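Local coordinates for protein actinorhodin polyketide putative beta-ketoacyl synthase 2 (Streptomyces coelicolor A3, PDB 1TQY) that is the chain length factor of actinorhodin biosynthesis, a ketosynthase-family protein that probably takes part in building the polyketide chain of this antibiotic, at residues Val301-Gly306 with Pro330-Lys335; Ala363-Val368 with Ile377-Gly382; Tyr223-Glu228 with Pro334-Gly339. All coordinates share one frame; numbering follows the deposited sequence.

Contact 1 of 3, residues Val301-Gly306 with Pro330-Lys335; sequences VVFADG and PVTVPK
K335 reaches from the 3-10 turn at the end of P330-K335 to the carbonyls that follow strand 301-303. From CB, with chi1 at 60°, CG is set between backbone N and carbonyl carbon; CD and CE then run past D305 O, which lies 3.3 Å from K335 CD. Two further bends, at chi3 and chi4, let NZ donate a hydrogen bond to D305 O at 3.0 Å from above the carbonyl plane, and a weak one to A304 O. D349 gives NZ a salt bridge. Upstream, strands 301-303 and 330-332 run parallel, 22° apart: V302 N bonds P330 O at 3.0 Å, V302 O takes T332 N, and A304 N reaches T332 O at 3.2 Å in a more bent bond. On one sheet face T332 CG2 sits over the centre of the F303 ring, 3.7 Å from the centroid, a CH-pi contact, while P334 CG meets F303 CE2 obliquely. Just past the strand A304 CB packs on V331 CG1 (3.8 Å) and also touches V333 CG2. The strands belong to a beta-alpha-beta unit with helix 310-324. D305 O and the D349 carboxylate, helped weakly by A304 O, hold the buried lysine tip and probably stabilise its charge.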
# COMPACT_ATOMS: atom_id res chain seq x y z
N VAL B 301 27.48 5.23 11.33
CA VAL B 301 27.49 4.31 10.20
C VAL B 301 26.26 4.46 9.32
O VAL B 301 25.15 4.64 9.81
CB VAL B 301 27.59 2.85 10.67
CG1 VAL B 301 26.42 2.51 11.57
CG2 VAL B 301 27.64 1.91 9.47
N VAL B 302 26.49 4.39 8.01
CA VAL B 302 25.42 4.52 7.05
C VAL B 302 25.20 3.24 6.25
O VAL B 302 26.11 2.77 5.54
CB VAL B 302 25.72 5.66 6.06
CG1 VAL B 302 24.63 5.75 5.02
CG2 VAL B 302 25.86 6.97 6.82
N PHE B 303 24.02 2.65 6.40
CA PHE B 303 23.67 1.46 5.65
C PHE B 303 23.02 1.98 4.38
O PHE B 303 21.84 2.29 4.35
CB PHE B 303 22.68 0.60 6.43
CG PHE B 303 23.34 -0.27 7.44
CD1 PHE B 303 23.92 0.28 8.57
CD2 PHE B 303 23.42 -1.65 7.24
CE1 PHE B 303 24.59 -0.52 9.49
CE2 PHE B 303 24.09 -2.46 8.16
CZ PHE B 303 24.67 -1.90 9.28
N ALA B 304 23.84 2.08 3.33
CA ALA B 304 23.42 2.60 2.03
C ALA B 304 22.44 1.72 1.27
O ALA B 304 22.42 0.50 1.44
CB ALA B 304 24.66 2.85 1.18
N ASP B 305 21.64 2.35 0.41
CA ASP B 305 20.68 1.61 -0.39
C ASP B 305 21.43 0.58 -1.25
O ASP B 305 20.97 -0.54 -1.42
CB ASP B 305 19.88 2.59 -1.25
CG ASP B 305 18.94 1.90 -2.23
OD1 ASP B 305 17.99 1.22 -1.80
OD2 ASP B 305 19.18 2.05 -3.45
N GLY B 306 22.61 0.96 -1.76
CA GLY B 306 23.41 0.04 -2.56
C GLY B 306 22.72 -0.46 -3.81
O GLY B 306 22.48 -1.67 -3.96
N PRO B 330 31.58 5.81 7.93
CA PRO B 330 31.65 4.44 7.43
C PRO B 330 30.38 4.13 6.65
O PRO B 330 29.29 4.49 7.08
CB PRO B 330 31.75 3.61 8.71
CG PRO B 330 32.56 4.51 9.61
CD PRO B 330 31.90 5.87 9.37
N VAL B 331 30.53 3.50 5.50
CA VAL B 331 29.37 3.14 4.71
C VAL B 331 29.45 1.64 4.51
O VAL B 331 30.54 1.09 4.38
CB VAL B 331 29.36 3.82 3.33
CG1 VAL B 331 28.15 3.34 2.52
CG2 VAL B 331 29.31 5.33 3.48
N THR B 332 28.30 0.98 4.50
CA THR B 332 28.29 -0.46 4.29
C THR B 332 27.03 -0.91 3.57
O THR B 332 26.00 -0.25 3.62
CB THR B 332 28.46 -1.23 5.63
OG1 THR B 332 28.58 -2.63 5.35
CG2 THR B 332 27.27 -1.01 6.54
N VAL B 333 27.15 -2.04 2.87
CA VAL B 333 26.03 -2.58 2.11
C VAL B 333 25.98 -4.10 2.29
O VAL B 333 26.38 -4.86 1.41
CB VAL B 333 26.19 -2.24 0.60
CG1 VAL B 333 25.01 -2.76 -0.20
CG2 VAL B 333 26.31 -0.73 0.43
N PRO B 334 25.47 -4.56 3.45
CA PRO B 334 25.40 -6.01 3.69
C PRO B 334 24.48 -6.75 2.71
O PRO B 334 24.66 -7.95 2.49
CB PRO B 334 24.91 -6.09 5.13
CG PRO B 334 25.46 -4.83 5.74
CD PRO B 334 25.14 -3.81 4.67
N LYS B 335 23.52 -6.05 2.11
CA LYS B 335 22.62 -6.72 1.18
C LYS B 335 23.36 -7.39 0.03
O LYS B 335 22.75 -8.11 -0.77
CB LYS B 335 21.55 -5.75 0.65
CG LYS B 335 22.08 -4.54 -0.11
CD LYS B 335 20.92 -3.76 -0.75
CE LYS B 335 19.97 -3.17 0.29
NZ LYS B 335 20.63 -2.09 1.11

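Contact 2 of 3, residues Ala363-Val368 with Ile377-Gly382; sequences APTAGV and IDLVLG
T365 has chi1 at -54°, which sets OG1 beside its own backbone N and lets both groups address V380 O. T365 N donates to V380 O at 2.8 Å and T365 OG1 at 3.0 Å, from opposite faces of the carbonyl plane, so one oxygen is gripped twice by a single residue. The same hydroxyl also receives V333 N, linking the pair to the chain after strand 330-332. L381, with CG beside its N (chi1 -54°), turns CD2 back across the contact to V368 CB at 3.6 Å and T365 CB at 3.7 Å, although its CB points away. T365 and L381 form a lone backbone bridge next to the weakly bonded strand 378-379, which lies in the C-terminal half of the thiolase-like fold, parallel to strand 330-332. The bridge is completed by G382 N, in a weak bond to T365 O of 3.4 Å. Beside the bridge V368 CG1 meets L379 CD1 at 4.0 Å, the two side chains crossing at about a right angle, and L379 CD2 lies against T365 OG1. P364 puts the CB-CG side of its ring against G382 O, CB at 3.3 Å, and its CB approaches V380 CG1 more loosely.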
# COMPACT_ATOMS: atom_id res chain seq x y z
N ALA B 363 28.62 -4.54 10.21
CA ALA B 363 28.49 -5.65 9.26
C ALA B 363 29.21 -5.20 7.99
O ALA B 363 28.98 -4.10 7.50
CB ALA B 363 27.01 -5.90 8.97
N PRO B 364 30.08 -6.05 7.43
CA PRO B 364 30.83 -5.71 6.22
C PRO B 364 30.09 -5.86 4.90
O PRO B 364 28.98 -6.38 4.84
CB PRO B 364 32.03 -6.64 6.30
CG PRO B 364 31.40 -7.90 6.83
CD PRO B 364 30.49 -7.37 7.95
N THR B 365 30.72 -5.39 3.82
CA THR B 365 30.15 -5.49 2.48
C THR B 365 30.94 -6.57 1.76
O THR B 365 32.17 -6.56 1.77
CB THR B 365 30.29 -4.18 1.69
OG1 THR B 365 29.74 -3.10 2.46
CG2 THR B 365 29.55 -4.28 0.36
N ALA B 366 30.23 -7.50 1.13
CA ALA B 366 30.84 -8.61 0.40
C ALA B 366 30.97 -8.32 -1.10
O ALA B 366 30.21 -7.51 -1.64
CB ALA B 366 30.01 -9.88 0.60
N GLY B 367 31.92 -8.98 -1.75
CA GLY B 367 32.12 -8.84 -3.19
C GLY B 367 32.91 -7.67 -3.73
O GLY B 367 33.87 -7.86 -4.49
N VAL B 368 32.49 -6.46 -3.37
CA VAL B 368 33.14 -5.24 -3.80
C VAL B 368 34.63 -5.30 -3.48
O VAL B 368 35.01 -5.67 -2.37
CB VAL B 368 32.52 -4.02 -3.08
CG1 VAL B 368 33.12 -2.71 -3.61
CG2 VAL B 368 31.02 -4.04 -3.25
N ILE B 377 33.68 7.51 -0.80
CA ILE B 377 33.06 6.93 0.38
C ILE B 377 34.00 6.00 1.12
O ILE B 377 34.92 5.43 0.54
CB ILE B 377 31.79 6.14 0.02
CG1 ILE B 377 32.13 4.99 -0.92
CG2 ILE B 377 30.76 7.07 -0.61
CD1 ILE B 377 30.95 4.09 -1.22
N ASP B 378 33.78 5.86 2.42
CA ASP B 378 34.58 4.96 3.24
C ASP B 378 33.77 3.66 3.38
O ASP B 378 33.02 3.52 4.34
CB ASP B 378 34.84 5.59 4.61
CG ASP B 378 35.59 4.67 5.56
OD1 ASP B 378 36.22 3.69 5.09
OD2 ASP B 378 35.58 4.92 6.78
N LEU B 379 33.92 2.74 2.43
CA LEU B 379 33.17 1.47 2.47
C LEU B 379 33.80 0.42 3.37
O LEU B 379 35.01 0.23 3.36
CB LEU B 379 33.06 0.85 1.07
CG LEU B 379 31.72 0.86 0.33
CD1 LEU B 379 31.80 -0.14 -0.82
CD2 LEU B 379 30.58 0.48 1.26
N VAL B 380 32.97 -0.27 4.15
CA VAL B 380 33.45 -1.33 5.03
C VAL B 380 33.45 -2.63 4.22
O VAL B 380 32.39 -3.18 3.93
CB VAL B 380 32.55 -1.51 6.26
CG1 VAL B 380 33.14 -2.57 7.17
CG2 VAL B 380 32.44 -0.18 7.03
N LEU B 381 34.63 -3.11 3.87
CA LEU B 381 34.76 -4.32 3.08
C LEU B 381 35.49 -5.45 3.80
O LEU B 381 36.30 -5.22 4.69
CB LEU B 381 35.51 -4.01 1.78
CG LEU B 381 34.95 -2.89 0.91
CD1 LEU B 381 35.96 -2.55 -0.20
CD2 LEU B 381 33.63 -3.30 0.32
N GLY B 382 35.19 -6.68 3.39
CA GLY B 382 35.84 -7.83 3.99
C GLY B 382 35.38 -8.21 5.39
O GLY B 382 34.35 -8.87 5.56

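Contact 3 of 3, residues Tyr223-Glu228 with Pro334-Gly339; sequences YLPFDE and PKTTTG
The CB of Y223 points toward the 3-10 turn of P334-G339, and CG, trans to the backbone N (chi1 -177°), extends the ring to K335 and G339. K335 O lies at the edge of the ring, near its plane, 3.4 Å from Y223 CE2. T336 CA and G339 CA approach Y223 CD2 obliquely, at 3.8 and 3.9 Å. At the far end Y223 OH rests against the K335 chain, close to CD, while its hydrogen bond goes to G306 O. L224 starts a type II turn that ends at D227, closed by D227 N to L224 O. Within the turn P225 CD lies over the Y223 ring face, 3.7 Å above the plane and toward the rim, and P225 CD and CG both press on T336 CG2 at 3.4 Å, tighter than usual. Here the loop before strand 238-246, from the N-terminal half of the thiolase-like fold, meets the loop before helix 345-359 in the C-terminal half. F226, at the positive-phi corner, packs on helix 310-324, and D227 forms a salt bridge with R221. Within the 3-10 turn T337 N and T337 OG1 grip P334 O from the two faces of its plane, while T338 N and G339 N share K335 O.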
# COMPACT_ATOMS: atom_id res chain seq x y z
N TYR B 223 26.56 -8.75 -7.81
CA TYR B 223 25.92 -7.62 -7.16
C TYR B 223 27.03 -6.88 -6.43
O TYR B 223 27.41 -7.24 -5.32
CB TYR B 223 24.84 -8.13 -6.20
CG TYR B 223 24.05 -7.04 -5.50
CD1 TYR B 223 23.90 -5.77 -6.07
CD2 TYR B 223 23.43 -7.30 -4.29
CE1 TYR B 223 23.16 -4.79 -5.42
CE2 TYR B 223 22.69 -6.33 -3.64
CZ TYR B 223 22.55 -5.08 -4.21
OH TYR B 223 21.80 -4.12 -3.57
N LEU B 224 27.53 -5.84 -7.08
CA LEU B 224 28.64 -5.07 -6.56
C LEU B 224 28.36 -3.57 -6.40
O LEU B 224 28.92 -2.75 -7.13
CB LEU B 224 29.85 -5.29 -7.47
CG LEU B 224 30.22 -6.76 -7.72
CD1 LEU B 224 31.31 -6.86 -8.78
CD2 LEU B 224 30.69 -7.39 -6.42
N PRO B 225 27.51 -3.20 -5.45
CA PRO B 225 27.22 -1.77 -5.27
C PRO B 225 28.47 -0.95 -4.89
O PRO B 225 29.22 -1.33 -3.99
CB PRO B 225 26.15 -1.76 -4.17
CG PRO B 225 26.49 -2.97 -3.36
CD PRO B 225 26.79 -4.00 -4.44
N PHE B 226 28.67 0.15 -5.60
CA PHE B 226 29.79 1.06 -5.37
C PHE B 226 31.13 0.56 -5.93
O PHE B 226 32.15 1.22 -5.78
CB PHE B 226 29.94 1.40 -3.88
CG PHE B 226 28.74 2.12 -3.29
CD1 PHE B 226 28.04 1.58 -2.22
CD2 PHE B 226 28.29 3.31 -3.85
CE1 PHE B 226 26.91 2.22 -1.70
CE2 PHE B 226 27.16 3.96 -3.34
CZ PHE B 226 26.47 3.41 -2.27
N ASP B 227 31.12 -0.60 -6.58
CA ASP B 227 32.34 -1.14 -7.18
C ASP B 227 32.42 -0.65 -8.63
O ASP B 227 31.38 -0.50 -9.29
CB ASP B 227 32.30 -2.67 -7.18
CG ASP B 227 33.62 -3.28 -7.62
OD1 ASP B 227 34.39 -3.75 -6.76
OD2 ASP B 227 33.88 -3.28 -8.84
N GLU B 228 33.63 -0.43 -9.13
CA GLU B 228 33.75 0.05 -10.50
C GLU B 228 33.19 -0.95 -11.50
O GLU B 228 32.87 -0.58 -12.63
CB GLU B 228 35.21 0.37 -10.83
CG GLU B 228 36.16 -0.80 -10.72
CD GLU B 228 37.54 -0.45 -11.25
OE1 GLU B 228 38.07 0.61 -10.84
OE2 GLU B 228 38.08 -1.23 -12.06
N PRO B 334 25.47 -4.56 3.45
CA PRO B 334 25.40 -6.01 3.69
C PRO B 334 24.48 -6.75 2.71
O PRO B 334 24.66 -7.95 2.49
CB PRO B 334 24.91 -6.09 5.13
CG PRO B 334 25.46 -4.83 5.74
CD PRO B 334 25.14 -3.81 4.67
N LYS B 335 23.52 -6.05 2.11
CA LYS B 335 22.62 -6.72 1.18
C LYS B 335 23.36 -7.39 0.03
O LYS B 335 22.75 -8.11 -0.77
CB LYS B 335 21.55 -5.75 0.65
CG LYS B 335 22.08 -4.54 -0.11
CD LYS B 335 20.92 -3.76 -0.75
CE LYS B 335 19.97 -3.17 0.29
NZ LYS B 335 20.63 -2.09 1.11
N THR B 336 24.67 -7.17 -0.07
CA THR B 336 25.45 -7.82 -1.11
C THR B 336 25.42 -9.33 -0.85
O THR B 336 25.67 -10.13 -1.75
CB THR B 336 26.92 -7.34 -1.10
OG1 THR B 336 27.42 -7.35 0.25
CG2 THR B 336 27.03 -5.92 -1.66
N THR B 337 25.10 -9.71 0.39
CA THR B 337 25.03 -11.12 0.73
C THR B 337 23.65 -11.73 0.50
O THR B 337 23.51 -12.95 0.53
CB THR B 337 25.40 -11.38 2.22
OG1 THR B 337 24.49 -10.67 3.07
CG2 THR B 337 26.82 -10.94 2.50
N THR B 338 22.65 -10.89 0.26
CA THR B 338 21.28 -11.38 0.06
C THR B 338 20.62 -11.02 -1.27
O THR B 338 19.74 -11.75 -1.74
CB THR B 338 20.33 -10.85 1.15
OG1 THR B 338 20.20 -9.43 1.01
CG2 THR B 338 20.86 -11.17 2.52
N GLY B 339 21.03 -9.91 -1.86
CA GLY B 339 20.40 -9.47 -3.08
C GLY B 339 19.38 -8.45 -2.62
O GLY B 339 19.23 -8.24 -1.41

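How the contacts relate
Along the chain 223-228 comes first, and its partner 334-339 lies more than a hundred residues on, so contact 3 closes the longest loop. Contact 1 opens inside that span, leads from 301-306 through helix 310-324, and closes on the same piece of chain, sharing P334 and K335 with contact 3. Contact 2 follows in series, closing a short loop after helix 345-359. The three adjoin. T332 OG1 bonds A363 O and V331 N bonds D378 O, extending the strand pair of contact 1 to strand 378-379. P225 CG packs on V333 CG1 between contacts 1 and 3, and A366 N bonds T336 OG1 between contacts 2 and 3. Together they fasten the loop before strand 238-246 to the C-terminal ends of strands 301-303 and 330-332.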